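Local coordinates for protein Rna-directed RNA polymerase (Infectious pancreatic necrosis virus, PDB 3ZED) that probably copies the viral genome as an RNA-dependent RNA polymerase, found both free and covalently attached to the genomic RNA, at residues L197-E202 with L423-T428; A599-A604 with T650-D655. All blocks are in the same frame, centred on the assembly; numbering follows the deposited sequence.

Contact 1: residues L197-E202 with L423-T428; sequences LAKLLE and LTRGWT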
loop_
_atom_site.group_PDB
_atom_site.type_symbol
_atom_site.label_atom_id
_atom_site.label_comp_id
_atom_site.label_asym_id
_atom_site.label_seq_id
_atom_site.Cartn_x
_atom_site.Cartn_y
_atom_site.Cartn_z
ATOM N N LEU B 197 -8.285 -18.616 8.321
ATOM C CA LEU B 197 -7.511 -17.408 8.025
ATOM C C LEU B 197 -8.089 -16.185 8.733
ATOM O O LEU B 197 -7.325 -15.390 9.281
ATOM C CB LEU B 197 -7.435 -17.138 6.528
ATOM C CG LEU B 197 -6.431 -17.961 5.745
ATOM C CD1 LEU B 197 -6.426 -17.512 4.332
ATOM C CD2 LEU B 197 -5.016 -17.818 6.311
ATOM N N ALA B 198 -9.436 -16.067 8.763
ATOM C CA ALA B 198 -10.163 -14.990 9.438
ATOM C C ALA B 198 -9.836 -14.957 10.937
ATOM O O ALA B 198 -9.657 -13.875 11.493
ATOM C CB ALA B 198 -11.661 -15.157 9.226
ATOM N N LYS B 199 -9.714 -16.138 11.568
ATOM C CA LYS B 199 -9.362 -16.273 12.986
ATOM C C LYS B 199 -7.923 -15.776 13.235
ATOM O O LYS B 199 -7.657 -15.200 14.287
ATOM C CB LYS B 199 -9.530 -17.730 13.469
ATOM C CG LYS B 199 -10.979 -18.244 13.494
ATOM C CD LYS B 199 -11.955 -17.416 14.355
ATOM C CE LYS B 199 -11.703 -17.551 15.837
ATOM N NZ LYS B 199 -12.641 -16.727 16.633
ATOM N N LEU B 200 -7.009 -15.972 12.259
ATOM C CA LEU B 200 -5.633 -15.491 12.374
ATOM C C LEU B 200 -5.628 -13.974 12.209
ATOM O O LEU B 200 -5.022 -13.273 13.016
ATOM C CB LEU B 200 -4.704 -16.147 11.338
ATOM C CG LEU B 200 -4.436 -17.650 11.452
ATOM C CD1 LEU B 200 -3.805 -18.172 10.177
ATOM C CD2 LEU B 200 -3.543 -17.986 12.652
ATOM N N LEU B 201 -6.370 -13.466 11.200
ATOM C CA LEU B 201 -6.482 -12.036 10.908
ATOM C C LEU B 201 -7.165 -11.291 12.035
ATOM O O LEU B 201 -6.900 -10.116 12.202
ATOM C CB LEU B 201 -7.201 -11.781 9.574
ATOM C CG LEU B 201 -6.435 -12.198 8.320
ATOM C CD1 LEU B 201 -7.362 -12.339 7.138
ATOM C CD2 LEU B 201 -5.251 -11.235 8.034
ATOM N N GLU B 202 -8.002 -11.961 12.843
ATOM C CA GLU B 202 -8.627 -11.292 13.998
ATOM C C GLU B 202 -7.537 -10.824 14.972
ATOM O O GLU B 202 -7.701 -9.808 15.645
ATOM C CB GLU B 202 -9.598 -12.229 14.704
ATOM C CG GLU B 202 -10.955 -12.346 14.025
ATOM C CD GLU B 202 -11.926 -13.307 14.694
ATOM O OE1 GLU B 202 -11.528 -13.991 15.664
ATOM O OE2 GLU B 202 -13.099 -13.355 14.262
ATOM N N LEU B 423 -15.865 -8.783 4.820
ATOM C CA LEU B 423 -17.326 -8.891 4.749
ATOM C C LEU B 423 -17.936 -9.579 5.964
ATOM O O LEU B 423 -19.068 -9.265 6.294
ATOM C CB LEU B 423 -17.788 -9.591 3.461
ATOM C CG LEU B 423 -18.208 -8.659 2.310
ATOM C CD1 LEU B 423 -17.013 -7.845 1.777
ATOM C CD2 LEU B 423 -18.845 -9.451 1.175
ATOM N N THR B 424 -17.192 -10.468 6.650
ATOM C CA THR B 424 -17.719 -11.157 7.831
ATOM C C THR B 424 -17.433 -10.346 9.116
ATOM O O THR B 424 -18.311 -10.226 9.949
ATOM C CB THR B 424 -17.179 -12.614 7.940
ATOM O OG1 THR B 424 -15.752 -12.615 7.986
ATOM C CG2 THR B 424 -17.637 -13.506 6.794
ATOM N N ARG B 425 -16.222 -9.796 9.275
ATOM C CA ARG B 425 -15.842 -9.082 10.494
ATOM C C ARG B 425 -16.061 -7.562 10.414
ATOM O O ARG B 425 -16.182 -6.927 11.460
ATOM C CB ARG B 425 -14.365 -9.385 10.866
ATOM C CG ARG B 425 -14.142 -10.674 11.676
ATOM C CD ARG B 425 -14.449 -11.945 10.897
ATOM N NE ARG B 425 -14.145 -13.133 11.691
ATOM C CZ ARG B 425 -14.380 -14.384 11.318
ATOM N NH1 ARG B 425 -14.920 -14.643 10.133
ATOM N NH2 ARG B 425 -14.074 -15.388 12.125
ATOM N N GLY B 426 -16.096 -7.000 9.210
ATOM C CA GLY B 426 -16.278 -5.564 9.025
ATOM C C GLY B 426 -17.710 -5.208 8.678
ATOM O O GLY B 426 -18.434 -4.628 9.493
ATOM N N TRP B 427 -18.135 -5.610 7.468
ATOM C CA TRP B 427 -19.449 -5.360 6.872
ATOM C C TRP B 427 -20.528 -6.249 7.488
ATOM O O TRP B 427 -21.240 -6.982 6.783
ATOM C CB TRP B 427 -19.345 -5.553 5.351
ATOM C CG TRP B 427 -18.499 -4.480 4.723
ATOM C CD1 TRP B 427 -17.215 -4.597 4.283
ATOM C CD2 TRP B 427 -18.852 -3.098 4.569
ATOM N NE1 TRP B 427 -16.763 -3.388 3.817
ATOM C CE2 TRP B 427 -17.744 -2.447 3.987
ATOM C CE3 TRP B 427 -20.012 -2.347 4.858
ATOM C CZ2 TRP B 427 -17.756 -1.079 3.683
ATOM C CZ3 TRP B 427 -20.014 -0.990 4.580
ATOM C CH2 TRP B 427 -18.907 -0.371 3.981
ATOM N N THR B 428 -20.671 -6.149 8.817
ATOM C CA THR B 428 -21.651 -6.936 9.565
ATOM C C THR B 428 -22.353 -6.063 10.618
ATOM O O THR B 428 -21.700 -5.271 11.290
ATOM C CB THR B 428 -20.975 -8.192 10.196
ATOM O OG1 THR B 428 -21.973 -9.023 10.784
ATOM C CG2 THR B 428 -19.923 -7.844 11.259
#
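The side chain of R425 leaves the last turns of helix 412-426 from a CB directed at helix 194-204, and nearly everything that joins the two segments is done by its far end. CG and CD come no nearer than 3.9 Å to OE2 of E202, and it is the bend at chi2 that turns the rest of the chain across the E202 side chain at about a right angle. NE then gives the shorter and straighter of two bonds to E202 OE2, 2.8 Å with an N-H...O angle of 160°. CZ sits 3.5 Å from CB of A198, whose methyl sits over one face of the guanidinium, toward its rim; being small, it lets the group lie close against the helix. NH1 donates in the guanidinium plane to T424 OG1 at 3.1 Å, a bond from its own helix that helps fix the rotation of the group. NH2 returns to the same E202 OE2, more bent at 137°, and forms another salt bridge with E195, about two turns before E202 in helix 194-204.

This is a side-on, buried salt bridge between two helices of the polymerase's palm region. Both nitrogens converge on one oxygen from the same face of the carboxylate, whose plane is turned 57° from that of the guanidinium.

The extended chain of glutamate suits position 202 because it carries the carboxylate out to R425, and its second oxygen, OE1, takes K199 NZ at 3.1 Å on the syn side. S701, one of the residues around a bound potassium ion, hydrogen-bonds to both K199 NZ and E202 OE1. K199 also lays CD 3.7 Å from R425 NH2, near the guanidinium edge, and makes a cation-pi contact with Y718.

Contact 2: residues A599-A604 with T650-D655; sequences ARKPGA and TGFLDD
F652 lays one face of its ring over A604, with the A604 methyl 4.1 Å from the ring centroid and only 19° off the normal, a CH-pi contact. CB of A604 lies closest to CZ, at 3.9 Å, while CA of the same residue stands above the same face nearer the rim. A small residue suits this place, since the backbone of A604 can then approach the phenyl group: its N is 3.7 Å from F652 CE2. The ring reaches across because CG of F652 is set anti to its carbonyl carbon (chi1 -65°) on a CB that already points at the loop.

At the ring edge, close to its plane, the carbonyl oxygen of P602 comes within 3.3 Å of CE2, where the slightly positive ring hydrogens would suit an oxygen. This oxygen belongs to a type II beta turn from K601 to A604, which links helix 596-600 to helix 604-621 in the thumb region. P602 fits the second position of the turn through its ring-restricted phi, and G603 the third, where phi is positive (80°); G603 is also the N-cap of the following helix. Its carbonyl carbon lies 3.9 Å from F652 CE2.

K601, an exposed residue, adds its aliphatic chain to the ring's surroundings. Its CB meets F652 CZ obliquely at 3.9 Å, and the chain continues past the ring before its end leads away, an arrangement that suits lysine at an exposed site. Beyond the two segments, F652 also packs on A607 of helix 604-621 and on M659, which touches A604 as well.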
loop_
_atom_site.group_PDB
_atom_site.type_symbol
_atom_site.label_atom_id
_atom_site.label_comp_id
_atom_site.label_asym_id
_atom_site.label_seq_id
_atom_site.Cartn_x
_atom_site.Cartn_y
_atom_site.Cartn_z
ATOM N N ALA B 599 4.263 23.506 -8.320
ATOM C CA ALA B 599 5.514 23.965 -8.936
ATOM C C ALA B 599 5.310 25.281 -9.713
ATOM O O ALA B 599 6.208 26.124 -9.715
ATOM C CB ALA B 599 6.071 22.888 -9.856
ATOM N N ARG B 600 4.113 25.460 -10.322
ATOM C CA ARG B 600 3.712 26.643 -11.095
ATOM C C ARG B 600 3.581 27.901 -10.219
ATOM O O ARG B 600 3.877 28.998 -10.700
ATOM C CB ARG B 600 2.383 26.386 -11.828
ATOM N N LYS B 601 3.128 27.741 -8.949
ATOM C CA LYS B 601 2.919 28.832 -7.980
ATOM C C LYS B 601 4.229 29.592 -7.664
ATOM O O LYS B 601 5.280 28.961 -7.542
ATOM C CB LYS B 601 2.289 28.295 -6.680
ATOM C CG LYS B 601 0.820 27.922 -6.830
ATOM C CD LYS B 601 0.298 27.150 -5.633
ATOM C CE LYS B 601 -1.109 26.653 -5.867
ATOM N NZ LYS B 601 -1.506 25.623 -4.869
ATOM N N PRO B 602 4.196 30.940 -7.546
ATOM C CA PRO B 602 5.444 31.675 -7.265
ATOM C C PRO B 602 5.934 31.481 -5.827
ATOM O O PRO B 602 5.125 31.379 -4.900
ATOM C CB PRO B 602 5.076 33.136 -7.541
ATOM C CG PRO B 602 3.608 33.207 -7.329
ATOM C CD PRO B 602 3.042 31.855 -7.685
ATOM N N GLY B 603 7.258 31.397 -5.680
ATOM C CA GLY B 603 7.945 31.198 -4.406
ATOM C C GLY B 603 7.973 29.764 -3.911
ATOM O O GLY B 603 8.656 29.474 -2.928
ATOM N N ALA B 604 7.230 28.854 -4.585
ATOM C CA ALA B 604 7.113 27.440 -4.227
ATOM C C ALA B 604 8.429 26.685 -4.392
ATOM O O ALA B 604 8.772 25.888 -3.524
ATOM C CB ALA B 604 6.033 26.775 -5.059
ATOM N N THR B 650 5.747 31.761 3.703
ATOM C CA THR B 650 5.230 31.327 5.007
ATOM C C THR B 650 4.148 30.239 4.842
ATOM O O THR B 650 4.225 29.221 5.531
ATOM C CB THR B 650 4.745 32.543 5.817
ATOM O OG1 THR B 650 5.851 33.437 5.977
ATOM C CG2 THR B 650 4.203 32.172 7.198
ATOM N N GLY B 651 3.204 30.440 3.915
ATOM C CA GLY B 651 2.132 29.486 3.631
ATOM C C GLY B 651 2.643 28.125 3.187
ATOM O O GLY B 651 2.143 27.093 3.648
ATOM N N PHE B 652 3.661 28.124 2.296
ATOM C CA PHE B 652 4.314 26.922 1.791
ATOM C C PHE B 652 5.103 26.228 2.891
ATOM O O PHE B 652 5.031 25.008 2.980
ATOM C CB PHE B 652 5.247 27.244 0.613
ATOM C CG PHE B 652 4.570 27.765 -0.627
ATOM C CD1 PHE B 652 3.568 27.027 -1.256
ATOM C CD2 PHE B 652 4.974 28.965 -1.206
ATOM C CE1 PHE B 652 2.954 27.499 -2.416
ATOM C CE2 PHE B 652 4.363 29.435 -2.368
ATOM C CZ PHE B 652 3.357 28.697 -2.965
ATOM N N LEU B 653 5.838 26.996 3.736
ATOM C CA LEU B 653 6.628 26.447 4.836
ATOM C C LEU B 653 5.721 25.892 5.955
ATOM O O LEU B 653 6.127 24.940 6.629
ATOM C CB LEU B 653 7.636 27.454 5.385
ATOM C CG LEU B 653 8.811 27.855 4.468
ATOM C CD1 LEU B 653 9.714 28.860 5.159
ATOM C CD2 LEU B 653 9.638 26.651 4.026
ATOM N N ASP B 654 4.497 26.435 6.126
ATOM C CA ASP B 654 3.529 25.923 7.101
ATOM C C ASP B 654 2.929 24.630 6.560
ATOM O O ASP B 654 2.817 23.638 7.292
ATOM C CB ASP B 654 2.407 26.949 7.418
ATOM C CG ASP B 654 2.798 28.216 8.172
ATOM O OD1 ASP B 654 3.621 28.126 9.106
ATOM O OD2 ASP B 654 2.204 29.284 7.886
ATOM N N ASP B 655 2.572 24.624 5.263
ATOM C CA ASP B 655 2.015 23.424 4.617
ATOM C C ASP B 655 3.113 22.701 3.796
ATOM O O ASP B 655 2.898 22.373 2.635
ATOM C CB ASP B 655 0.794 23.793 3.751
ATOM C CG ASP B 655 -0.257 24.628 4.467
ATOM O OD1 ASP B 655 -0.608 24.286 5.622
ATOM O OD2 ASP B 655 -0.725 25.625 3.875
#

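Contact 1 closes before contact 2 opens along the chain, and the two lie on opposite sides of its centre, 44 Å apart between centres and about 31 Å between nearest atoms. They share no helix or strand. Residues 197-202 and 423-428 join helices 194-204 and 412-426 within the palm region, bridging 220 intervening residues that contain both helices and strands. Residues 599-604 and 650-655, by contrast, belong to the thumb region and span 45 mostly helical residues. The first is thus a buried, charged tie between distant parts of the sequence, the second a largely apolar surface contact; each joins elements within its own region of the polymerase, and the two do not touch.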